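Long-range contact in acyl-[acyl-carrier-protein]--UDP-N-acetylglucosamine O-acyltransferase (Acinetobacter baumannii, PDB 4E6U), which catalyses transfer of an acyl chain from acyl carrier protein to UDP-N-acetylglucosamine, an early step in making the lipid A part of lipopolysaccharide: residues 20-34 / 38-52. Sequence-based numbering, arbitrary orientation.
Sequences AVIASDVQIGPYCII and VTIGAGTKLHSHVVV. With SO4 (sulfate ion), chain C.
Ile40, Gln27 and Ile34 bury the most surface where two successive coils of a left-handed parallel beta-helix stack. Ile40 and Ile34 meet inside the coil. Their CD1 atoms lie 4.1 Å apart. Ile40 CG2 packs against both methyls of Val26, crossing at about a right angle, while its CD1 also meets Ile22 CD1 at 3.9 Å. In Ile34, CG1 stands beside the backbone N (chi1 -52°) and chi2 is -59°. This bent chain brings CD1 tip to tip with Leu46 CD2, at 3.6 Å, and next to Val52 CG2. The CG2 branch of Ile34 rests on Val38 CG1; Ile34 also touches Ile16 on neighbouring strand 15-16.

Gln27 lies on the outer face. Its chain, extended beyond CG, slants across the aliphatic part of the extended Lys45, with OE1 3.9 Å from Lys45 CD. One water accepts from both Gln27 NE2 and Lys45 NZ, which also donates to sulfate O3 at 2.8 Å. Leu46 N gives Gln27 O a nearly straight bond (177°).

At the subunit interface, Tyr31 CB sits over one face of the His49 ring, whose ND1 shares a hydrogen bond with Ser48 OG. Tyr31 OH is hydrogen-bonded to Thr13 O of the second subunit.

Thus aliphatic branches fill the coil, the outer face mixes polar Gln27 and Lys45 with apolar Ile33 and Val51 where another subunit packs, and parallel-sheet hydrogen bonds join the coils.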
loop_
_atom_site.group_PDB
_atom_site.type_symbol
_atom_site.label_atom_id
_atom_site.label_comp_id
_atom_site.label_asym_id
_atom_site.label_seq_id
_atom_site.Cartn_x
_atom_site.Cartn_y
_atom_site.Cartn_z
ATOM N N ALA A 20 -7.858 -1.319 -31.630
ATOM C CA ALA A 20 -6.482 -1.192 -31.183
ATOM C C ALA A 20 -5.512 -1.255 -32.361
ATOM O O ALA A 20 -5.824 -1.836 -33.416
ATOM C CB ALA A 20 -6.160 -2.283 -30.136
ATOM N N VAL A 21 -4.342 -0.663 -32.183
ATOM C CA VAL A 21 -3.291 -0.669 -33.189
ATOM C C VAL A 21 -1.997 -1.083 -32.515
ATOM O O VAL A 21 -1.575 -0.462 -31.532
ATOM C CB VAL A 21 -3.125 0.710 -33.858
ATOM C CG1 VAL A 21 -1.928 0.700 -34.811
ATOM C CG2 VAL A 21 -4.398 1.135 -34.598
ATOM N N ILE A 22 -1.394 -2.139 -33.031
ATOM C CA ILE A 22 -0.253 -2.777 -32.412
ATOM C C ILE A 22 0.925 -2.680 -33.365
ATOM O O ILE A 22 0.836 -3.133 -34.507
ATOM C CB ILE A 22 -0.541 -4.272 -32.119
ATOM C CG1 ILE A 22 -1.882 -4.479 -31.378
ATOM C CG2 ILE A 22 0.618 -4.914 -31.356
ATOM C CD1 ILE A 22 -1.943 -3.832 -30.010
ATOM N N ALA A 23 2.017 -2.090 -32.902
ATOM C CA ALA A 23 3.206 -1.925 -33.736
ATOM C C ALA A 23 4.002 -3.211 -33.829
ATOM O O ALA A 23 3.652 -4.249 -33.231
ATOM C CB ALA A 23 4.077 -0.799 -33.191
ATOM N N SER A 24 5.085 -3.143 -34.604
ATOM C CA SER A 24 5.990 -4.260 -34.760
ATOM C C SER A 24 6.663 -4.683 -33.464
ATOM O O SER A 24 6.913 -3.868 -32.564
ATOM C CB SER A 24 7.069 -3.929 -35.800
ATOM O OG SER A 24 7.877 -2.848 -35.363
ATOM N N ASP A 25 6.957 -5.972 -33.409
ATOM C CA ASP A 25 7.672 -6.636 -32.332
ATOM C C ASP A 25 7.086 -6.409 -30.931
ATOM O O ASP A 25 7.811 -6.440 -29.937
ATOM C CB ASP A 25 9.211 -6.412 -32.375
ATOM C CG ASP A 25 9.802 -6.543 -33.766
ATOM O OD1 ASP A 25 9.741 -7.641 -34.344
ATOM O OD2 ASP A 25 10.350 -5.536 -34.255
ATOM N N VAL A 26 5.775 -6.186 -30.870
ATOM C CA VAL A 26 5.085 -6.083 -29.575
ATOM C C VAL A 26 4.807 -7.478 -29.041
ATOM O O VAL A 26 4.380 -8.366 -29.782
ATOM C CB VAL A 26 3.803 -5.273 -29.715
ATOM C CG1 VAL A 26 2.907 -5.410 -28.457
ATOM C CG2 VAL A 26 4.158 -3.799 -29.934
ATOM N N GLN A 27 5.058 -7.656 -27.752
ATOM C CA GLN A 27 4.759 -8.902 -27.053
ATOM C C GLN A 27 3.605 -8.654 -26.113
ATOM O O GLN A 27 3.589 -7.646 -25.405
ATOM C CB GLN A 27 5.956 -9.381 -26.263
ATOM C CG GLN A 27 7.140 -9.770 -27.122
ATOM C CD GLN A 27 8.367 -9.992 -26.267
ATOM O OE1 GLN A 27 9.231 -9.112 -26.143
ATOM N NE2 GLN A 27 8.416 -11.130 -25.614
ATOM N N ILE A 28 2.652 -9.571 -26.110
ATOM C CA ILE A 28 1.505 -9.502 -25.215
ATOM C C ILE A 28 1.286 -10.902 -24.684
ATOM O O ILE A 28 1.064 -11.824 -25.464
ATOM C CB ILE A 28 0.233 -8.983 -25.929
ATOM C CG1 ILE A 28 0.456 -7.574 -26.501
ATOM C CG2 ILE A 28 -0.996 -9.012 -24.982
ATOM C CD1 ILE A 28 -0.700 -7.010 -27.321
ATOM N N GLY A 29 1.342 -11.060 -23.366
ATOM C CA GLY A 29 1.226 -12.382 -22.777
ATOM C C GLY A 29 -0.195 -12.878 -22.581
ATOM O O GLY A 29 -1.179 -12.213 -22.927
ATOM N N PRO A 30 -0.311 -14.076 -22.000
ATOM C CA PRO A 30 -1.621 -14.665 -21.825
ATOM C C PRO A 30 -2.578 -13.824 -20.978
ATOM O O PRO A 30 -2.159 -13.157 -20.024
ATOM C CB PRO A 30 -1.330 -15.977 -21.086
ATOM C CG PRO A 30 0.098 -16.283 -21.330
ATOM C CD PRO A 30 0.784 -14.971 -21.589
ATOM N N TYR A 31 -3.847 -13.838 -21.363
ATOM C CA TYR A 31 -4.923 -13.291 -20.547
ATOM C C TYR A 31 -4.842 -11.788 -20.377
ATOM O O TYR A 31 -5.359 -11.258 -19.413
ATOM C CB TYR A 31 -5.031 -14.046 -19.191
ATOM C CG TYR A 31 -5.078 -15.548 -19.359
ATOM C CD1 TYR A 31 -4.159 -16.403 -18.736
ATOM C CD2 TYR A 31 -6.035 -16.120 -20.185
ATOM C CE1 TYR A 31 -4.239 -17.797 -18.924
ATOM C CE2 TYR A 31 -6.101 -17.484 -20.394
ATOM C CZ TYR A 31 -5.201 -18.310 -19.775
ATOM O OH TYR A 31 -5.332 -19.666 -20.025
ATOM N N CYS A 32 -4.168 -11.107 -21.298
ATOM C CA CYS A 32 -4.218 -9.640 -21.354
ATOM C C CYS A 32 -5.477 -9.150 -22.032
ATOM O O CYS A 32 -6.022 -9.814 -22.924
ATOM C CB CYS A 32 -3.021 -9.078 -22.133
ATOM S SG CYS A 32 -1.443 -9.213 -21.257
ATOM N N ILE A 33 -5.901 -7.962 -21.636
ATOM C CA ILE A 33 -7.032 -7.300 -22.252
ATOM C C ILE A 33 -6.553 -5.979 -22.789
ATOM O O ILE A 33 -5.987 -5.172 -22.042
ATOM C CB ILE A 33 -8.158 -7.037 -21.210
ATOM C CG1 ILE A 33 -8.596 -8.328 -20.489
ATOM C CG2 ILE A 33 -9.322 -6.251 -21.837
ATOM C CD1 ILE A 33 -9.087 -9.417 -21.433
ATOM N N ILE A 34 -6.743 -5.768 -24.081
ATOM C CA ILE A 34 -6.413 -4.501 -24.715
ATOM C C ILE A 34 -7.705 -3.858 -25.189
ATOM O O ILE A 34 -8.391 -4.395 -26.074
ATOM C CB ILE A 34 -5.457 -4.697 -25.925
ATOM C CG1 ILE A 34 -4.222 -5.529 -25.562
ATOM C CG2 ILE A 34 -5.086 -3.332 -26.538
ATOM C CD1 ILE A 34 -3.372 -4.939 -24.436
ATOM N N VAL A 38 -6.577 1.855 -28.100
ATOM C CA VAL A 38 -5.238 1.667 -27.576
ATOM C C VAL A 38 -4.229 1.524 -28.701
ATOM O O VAL A 38 -4.486 0.820 -29.692
ATOM C CB VAL A 38 -5.176 0.441 -26.628
ATOM C CG1 VAL A 38 -3.750 0.139 -26.174
ATOM C CG2 VAL A 38 -6.095 0.683 -25.429
ATOM N N THR A 39 -3.092 2.187 -28.563
ATOM C CA THR A 39 -1.982 2.027 -29.491
ATOM C C THR A 39 -0.783 1.587 -28.702
ATOM O O THR A 39 -0.498 2.174 -27.653
ATOM C CB THR A 39 -1.713 3.316 -30.301
ATOM O OG1 THR A 39 -1.224 4.352 -29.455
ATOM C CG2 THR A 39 -2.963 3.783 -30.981
ATOM N N ILE A 40 -0.083 0.559 -29.178
ATOM C CA ILE A 40 1.098 0.033 -28.493
ATOM C C ILE A 40 2.290 0.093 -29.432
ATOM O O ILE A 40 2.290 -0.537 -30.495
ATOM C CB ILE A 40 0.899 -1.395 -27.974
ATOM C CG1 ILE A 40 -0.365 -1.454 -27.107
ATOM C CG2 ILE A 40 2.135 -1.843 -27.188
ATOM C CD1 ILE A 40 -0.613 -2.816 -26.508
ATOM N N GLY A 41 3.291 0.854 -29.013
ATOM C CA GLY A 41 4.473 1.111 -29.817
ATOM C C GLY A 41 5.486 -0.012 -29.854
ATOM O O GLY A 41 5.497 -0.936 -29.030
ATOM N N ALA A 42 6.385 0.096 -30.823
ATOM C CA ALA A 42 7.281 -0.976 -31.170
ATOM C C ALA A 42 8.141 -1.413 -30.010
ATOM O O ALA A 42 8.658 -0.590 -29.252
ATOM C CB ALA A 42 8.173 -0.533 -32.346
ATOM N N GLY A 43 8.292 -2.723 -29.875
ATOM C CA GLY A 43 9.183 -3.278 -28.878
ATOM C C GLY A 43 8.622 -3.359 -27.460
ATOM O O GLY A 43 9.301 -3.832 -26.561
ATOM N N THR A 44 7.411 -2.868 -27.262
ATOM C CA THR A 44 6.800 -2.930 -25.940
ATOM C C THR A 44 6.406 -4.362 -25.633
ATOM O O THR A 44 5.970 -5.120 -26.511
ATOM C CB THR A 44 5.621 -1.949 -25.869
ATOM O OG1 THR A 44 6.153 -0.626 -25.706
ATOM C CG2 THR A 44 4.689 -2.247 -24.673
ATOM N N LYS A 45 6.602 -4.733 -24.375
ATOM C CA LYS A 45 6.239 -6.065 -23.866
ATOM C C LYS A 45 5.267 -5.961 -22.712
ATOM O O LYS A 45 5.550 -5.292 -21.704
ATOM C CB LYS A 45 7.474 -6.831 -23.394
ATOM C CG LYS A 45 7.155 -8.164 -22.695
ATOM C CD LYS A 45 8.432 -8.909 -22.301
ATOM C CE LYS A 45 8.086 -10.236 -21.655
ATOM N NZ LYS A 45 9.308 -11.028 -21.328
ATOM N N LEU A 46 4.134 -6.616 -22.879
ATOM C CA LEU A 46 3.204 -6.845 -21.782
ATOM C C LEU A 46 3.374 -8.285 -21.359
ATOM O O LEU A 46 3.378 -9.175 -22.211
ATOM C CB LEU A 46 1.764 -6.617 -22.224
ATOM C CG LEU A 46 1.223 -5.186 -22.226
ATOM C CD1 LEU A 46 2.065 -4.254 -23.101
ATOM C CD2 LEU A 46 -0.214 -5.171 -22.672
ATOM N N HIS A 47 3.505 -8.516 -20.055
ATOM C CA HIS A 47 3.509 -9.871 -19.502
ATOM C C HIS A 47 2.087 -10.441 -19.556
ATOM O O HIS A 47 1.240 -9.928 -20.282
ATOM C CB HIS A 47 4.067 -9.782 -18.082
ATOM C CG HIS A 47 5.535 -9.498 -18.053
ATOM N ND1 HIS A 47 6.463 -10.407 -17.588
ATOM C CD2 HIS A 47 6.241 -8.422 -18.480
ATOM C CE1 HIS A 47 7.675 -9.889 -17.710
ATOM N NE2 HIS A 47 7.568 -8.692 -18.262
ATOM N N SER A 48 1.821 -11.513 -18.814
ATOM C CA SER A 48 0.442 -12.005 -18.708
ATOM C C SER A 48 -0.395 -11.045 -17.855
ATOM O O SER A 48 0.143 -10.227 -17.093
ATOM C CB SER A 48 0.418 -13.397 -18.064
ATOM O OG SER A 48 0.682 -13.360 -16.667
ATOM N N HIS A 49 -1.715 -11.142 -17.976
ATOM C CA HIS A 49 -2.616 -10.516 -17.007
ATOM C C HIS A 49 -2.484 -8.991 -16.898
ATOM O O HIS A 49 -2.634 -8.413 -15.812
ATOM C CB HIS A 49 -2.468 -11.121 -15.592
ATOM C CG HIS A 49 -2.853 -12.559 -15.495
ATOM N ND1 HIS A 49 -1.938 -13.583 -15.623
ATOM C CD2 HIS A 49 -4.042 -13.146 -15.242
ATOM C CE1 HIS A 49 -2.550 -14.737 -15.475
ATOM N NE2 HIS A 49 -3.818 -14.508 -15.236
ATOM N N VAL A 50 -2.223 -8.334 -18.024
ATOM C CA VAL A 50 -2.239 -6.873 -18.075
ATOM C C VAL A 50 -3.556 -6.416 -18.654
ATOM O O VAL A 50 -3.996 -6.949 -19.680
ATOM C CB VAL A 50 -1.064 -6.316 -18.921
ATOM C CG1 VAL A 50 -1.151 -4.784 -19.028
ATOM C CG2 VAL A 50 0.283 -6.749 -18.308
ATOM N N VAL A 51 -4.162 -5.414 -18.031
ATOM C CA VAL A 51 -5.355 -4.769 -18.595
ATOM C C VAL A 51 -4.990 -3.360 -19.043
ATOM O O VAL A 51 -4.505 -2.556 -18.238
ATOM C CB VAL A 51 -6.529 -4.723 -17.585
ATOM C CG1 VAL A 51 -7.688 -3.853 -18.142
ATOM C CG2 VAL A 51 -6.996 -6.141 -17.230
ATOM N N VAL A 52 -5.163 -3.072 -20.330
ATOM C CA VAL A 52 -5.118 -1.706 -20.826
ATOM C C VAL A 52 -6.562 -1.326 -21.125
ATOM O O VAL A 52 -7.162 -1.806 -22.087
ATOM C CB VAL A 52 -4.215 -1.541 -22.059
ATOM C CG1 VAL A 52 -4.080 -0.071 -22.376
ATOM C CG2 VAL A 52 -2.849 -2.183 -21.853
HETATM S S SO4 C . 9.410 -13.637 -18.537
HETATM O O1 SO4 C . 9.728 -14.685 -19.518
HETATM O O2 SO4 C . 10.648 -13.004 -18.080
HETATM O O3 SO4 C . 8.556 -12.627 -19.171
HETATM O O4 SO4 C . 8.707 -14.240 -17.389
HETATM O O HOH W 1 10.359 -11.823 -23.742
#